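Local coordinates for 231aa long hypothetical protein-L-isoaspartate O-methyltransferase (Sulfolobus tokodaii, PDB 1VBF) that probably methylates L-isoaspartyl residues of damaged proteins, using S-adenosyl-L-methionine as methyl donor, as a step in their repair or degradation, at residues K73-G78 / K94-E99. Residues are numbered along the deposited sequence; the frame is centred on the assembly and turned at random.
Sequences KVLEIG and KVVSVE
V74 and E76 of strand 73-77 bond to K94, V96 and V98 of strand 94-99 in a parallel ladder; with helix 83-91 as the crossover, the two strands form the first beta-alpha-beta unit of the Rossmann-like methyltransferase sheet. The strand axes run 4.7 Å apart at 13°. V74 N binds K94 O (3.0 Å), V74 O receives V96 N, E76 N reaches V96 O, and E76 O takes V98 N; G78 N adds a last, more bent bond to V98 O, just past the strand end. The buried part runs from V74 and V95 onward. On the face bearing L75, V96 and V98, the L75 methyl CD1 sits 3.9 Å from V96 CG1 and 4.3 Å from V98 CG2, and Y135 of strand 135-140 packs on both L75 and V96. The other face, under helix 83-91, carries V74 and V95, both against I88, and then the buried pair E76 and S97. The looser part is the N-terminal end: K73 CG comes within 4.3 Å of K94 CB, then K94 leads away to solvent while K73 NZ turns to a salt bridge with E132. At the opposite end, where AdoMet binds in this fold, E99 OE2 accepts the N-H of G80 and OE1 that of N101. S97 OG, swung anti to its own N (chi1 176°) and also hydrogen-bonded with T79 OG1, donates to the anti lone pair of E76 OE1 at 2.6 Å, an oxygen also bonded to T85 OG1.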
ATOM      1  N   LYS B  73     -32.091  33.695  -4.067  1.00 43.12           N
ATOM      2  CA  LYS B  73     -31.141  33.877  -5.145  1.00 42.39           C
ATOM      3  C   LYS B  73     -30.153  32.769  -4.845  1.00 40.62           C
ATOM      4  O   LYS B  73     -29.577  32.724  -3.753  1.00 41.47           O
ATOM      5  CB  LYS B  73     -30.453  35.233  -5.050  1.00 44.51           C
ATOM      6  CG  LYS B  73     -29.821  35.688  -6.351  1.00 46.04           C
ATOM      7  CD  LYS B  73     -29.338  37.107  -6.194  1.00 50.52           C
ATOM      8  CE  LYS B  73     -29.008  37.758  -7.520  1.00 52.53           C
ATOM      9  NZ  LYS B  73     -28.806  39.215  -7.286  1.00 55.40           N
ATOM     10  N   VAL B  74     -29.961  31.875  -5.804  1.00 37.53           N
ATOM     11  CA  VAL B  74     -29.076  30.736  -5.610  1.00 35.73           C
ATOM     12  C   VAL B  74     -27.885  30.711  -6.543  1.00 35.74           C
ATOM     13  O   VAL B  74     -28.038  30.857  -7.754  1.00 38.01           O
ATOM     14  CB  VAL B  74     -29.865  29.415  -5.805  1.00 35.07           C
ATOM     15  CG1 VAL B  74     -28.932  28.205  -5.731  1.00 32.85           C
ATOM     16  CG2 VAL B  74     -30.988  29.344  -4.776  1.00 31.44           C
ATOM     17  N   LEU B  75     -26.697  30.525  -5.978  1.00 34.03           N
ATOM     18  CA  LEU B  75     -25.483  30.425  -6.779  1.00 31.21           C
ATOM     19  C   LEU B  75     -25.156  28.933  -6.895  1.00 30.41           C
ATOM     20  O   LEU B  75     -25.102  28.238  -5.877  1.00 31.01           O
ATOM     21  CB  LEU B  75     -24.323  31.156  -6.097  1.00 29.89           C
ATOM     22  CG  LEU B  75     -22.954  30.904  -6.744  1.00 30.55           C
ATOM     23  CD1 LEU B  75     -22.888  31.608  -8.080  1.00 30.03           C
ATOM     24  CD2 LEU B  75     -21.837  31.391  -5.841  1.00 31.00           C
ATOM     25  N   GLU B  76     -24.955  28.445  -8.117  1.00 28.32           N
ATOM     26  CA  GLU B  76     -24.625  27.040  -8.366  1.00 27.78           C
ATOM     27  C   GLU B  76     -23.271  26.898  -9.067  1.00 28.52           C
ATOM     28  O   GLU B  76     -23.130  27.349 -10.207  1.00 28.64           O
ATOM     29  CB  GLU B  76     -25.680  26.385  -9.268  1.00 28.45           C
ATOM     30  CG  GLU B  76     -25.297  24.985  -9.726  1.00 30.90           C
ATOM     31  CD  GLU B  76     -26.197  24.429 -10.811  1.00 33.80           C
ATOM     32  OE1 GLU B  76     -26.157  24.950 -11.942  1.00 36.19           O
ATOM     33  OE2 GLU B  76     -26.943  23.461 -10.545  1.00 32.94           O
ATOM     34  N   ILE B  77     -22.298  26.253  -8.413  1.00 26.92           N
ATOM     35  CA  ILE B  77     -20.975  26.069  -9.015  1.00 25.43           C
ATOM     36  C   ILE B  77     -20.847  24.723  -9.743  1.00 26.20           C
ATOM     37  O   ILE B  77     -20.661  23.688  -9.109  1.00 26.75           O
ATOM     38  CB  ILE B  77     -19.843  26.130  -7.969  1.00 24.34           C
ATOM     39  CG1 ILE B  77     -20.000  27.345  -7.040  1.00 24.12           C
ATOM     40  CG2 ILE B  77     -18.506  26.159  -8.687  1.00 22.55           C
ATOM     41  CD1 ILE B  77     -20.016  28.700  -7.708  1.00 25.10           C
ATOM     42  N   GLY B  78     -20.946  24.746 -11.069  1.00 25.02           N
ATOM     43  CA  GLY B  78     -20.828  23.535 -11.856  1.00 27.41           C
ATOM     44  C   GLY B  78     -22.088  23.182 -12.630  1.00 31.06           C
ATOM     45  O   GLY B  78     -22.676  22.118 -12.436  1.00 33.78           O
ATOM     46  N   LYS B  94     -34.264  33.710  -8.568  1.00 39.40           N
ATOM     47  CA  LYS B  94     -33.173  33.746  -9.542  1.00 40.59           C
ATOM     48  C   LYS B  94     -32.035  32.765  -9.275  1.00 38.80           C
ATOM     49  O   LYS B  94     -31.721  32.455  -8.129  1.00 38.81           O
ATOM     50  CB  LYS B  94     -32.608  35.162  -9.642  1.00 43.21           C
ATOM     51  CG  LYS B  94     -33.396  36.021 -10.601  1.00 49.25           C
ATOM     52  CD  LYS B  94     -33.310  37.472 -10.215  1.00 55.35           C
ATOM     53  CE  LYS B  94     -34.613  38.196 -10.563  1.00 57.90           C
ATOM     54  NZ  LYS B  94     -34.748  39.470  -9.784  1.00 59.75           N
ATOM     55  N   VAL B  95     -31.407  32.299 -10.350  1.00 36.60           N
ATOM     56  CA  VAL B  95     -30.308  31.349 -10.253  1.00 33.44           C
ATOM     57  C   VAL B  95     -29.102  31.765 -11.092  1.00 33.49           C
ATOM     58  O   VAL B  95     -29.219  31.912 -12.308  1.00 34.04           O
ATOM     59  CB  VAL B  95     -30.747  29.947 -10.740  1.00 30.78           C
ATOM     60  CG1 VAL B  95     -29.602  28.990 -10.715  1.00 28.86           C
ATOM     61  CG2 VAL B  95     -31.837  29.423  -9.873  1.00 31.56           C
ATOM     62  N   VAL B  96     -27.950  31.963 -10.449  1.00 32.13           N
ATOM     63  CA  VAL B  96     -26.719  32.282 -11.171  1.00 31.06           C
ATOM     64  C   VAL B  96     -25.917  30.969 -11.179  1.00 30.45           C
ATOM     65  O   VAL B  96     -25.634  30.412 -10.127  1.00 29.71           O
ATOM     66  CB  VAL B  96     -25.904  33.371 -10.455  1.00 32.00           C
ATOM     67  CG1 VAL B  96     -24.539  33.487 -11.095  1.00 31.89           C
ATOM     68  CG2 VAL B  96     -26.637  34.718 -10.522  1.00 31.31           C
ATOM     69  N   SER B  97     -25.553  30.471 -12.354  1.00 29.57           N
ATOM     70  CA  SER B  97     -24.831  29.213 -12.440  1.00 30.24           C
ATOM     71  C   SER B  97     -23.548  29.275 -13.277  1.00 32.63           C
ATOM     72  O   SER B  97     -23.579  29.654 -14.445  1.00 33.76           O
ATOM     73  CB  SER B  97     -25.747  28.147 -13.012  1.00 30.30           C
ATOM     74  OG  SER B  97     -25.066  26.920 -13.197  1.00 32.21           O
ATOM     75  N   VAL B  98     -22.437  28.840 -12.684  1.00 32.13           N
ATOM     76  CA  VAL B  98     -21.134  28.877 -13.333  1.00 31.43           C
ATOM     77  C   VAL B  98     -20.609  27.531 -13.850  1.00 33.02           C
ATOM     78  O   VAL B  98     -20.736  26.522 -13.176  1.00 35.99           O
ATOM     79  CB  VAL B  98     -20.092  29.428 -12.339  1.00 30.04           C
ATOM     80  CG1 VAL B  98     -18.767  29.664 -13.045  1.00 27.92           C
ATOM     81  CG2 VAL B  98     -20.640  30.683 -11.663  1.00 26.98           C
ATOM     82  N   GLU B  99     -19.999  27.528 -15.033  1.00 33.04           N
ATOM     83  CA  GLU B  99     -19.413  26.328 -15.616  1.00 31.70           C
ATOM     84  C   GLU B  99     -18.017  26.692 -16.154  1.00 33.15           C
ATOM     85  O   GLU B  99     -17.873  27.674 -16.873  1.00 35.85           O
ATOM     86  CB  GLU B  99     -20.284  25.796 -16.743  1.00 31.15           C
ATOM     87  CG  GLU B  99     -19.594  24.697 -17.531  1.00 34.23           C
ATOM     88  CD  GLU B  99     -19.248  23.495 -16.665  1.00 35.68           C
ATOM     89  OE1 GLU B  99     -18.108  22.989 -16.762  1.00 34.84           O
ATOM     90  OE2 GLU B  99     -20.123  23.057 -15.887  1.00 37.82           O
TER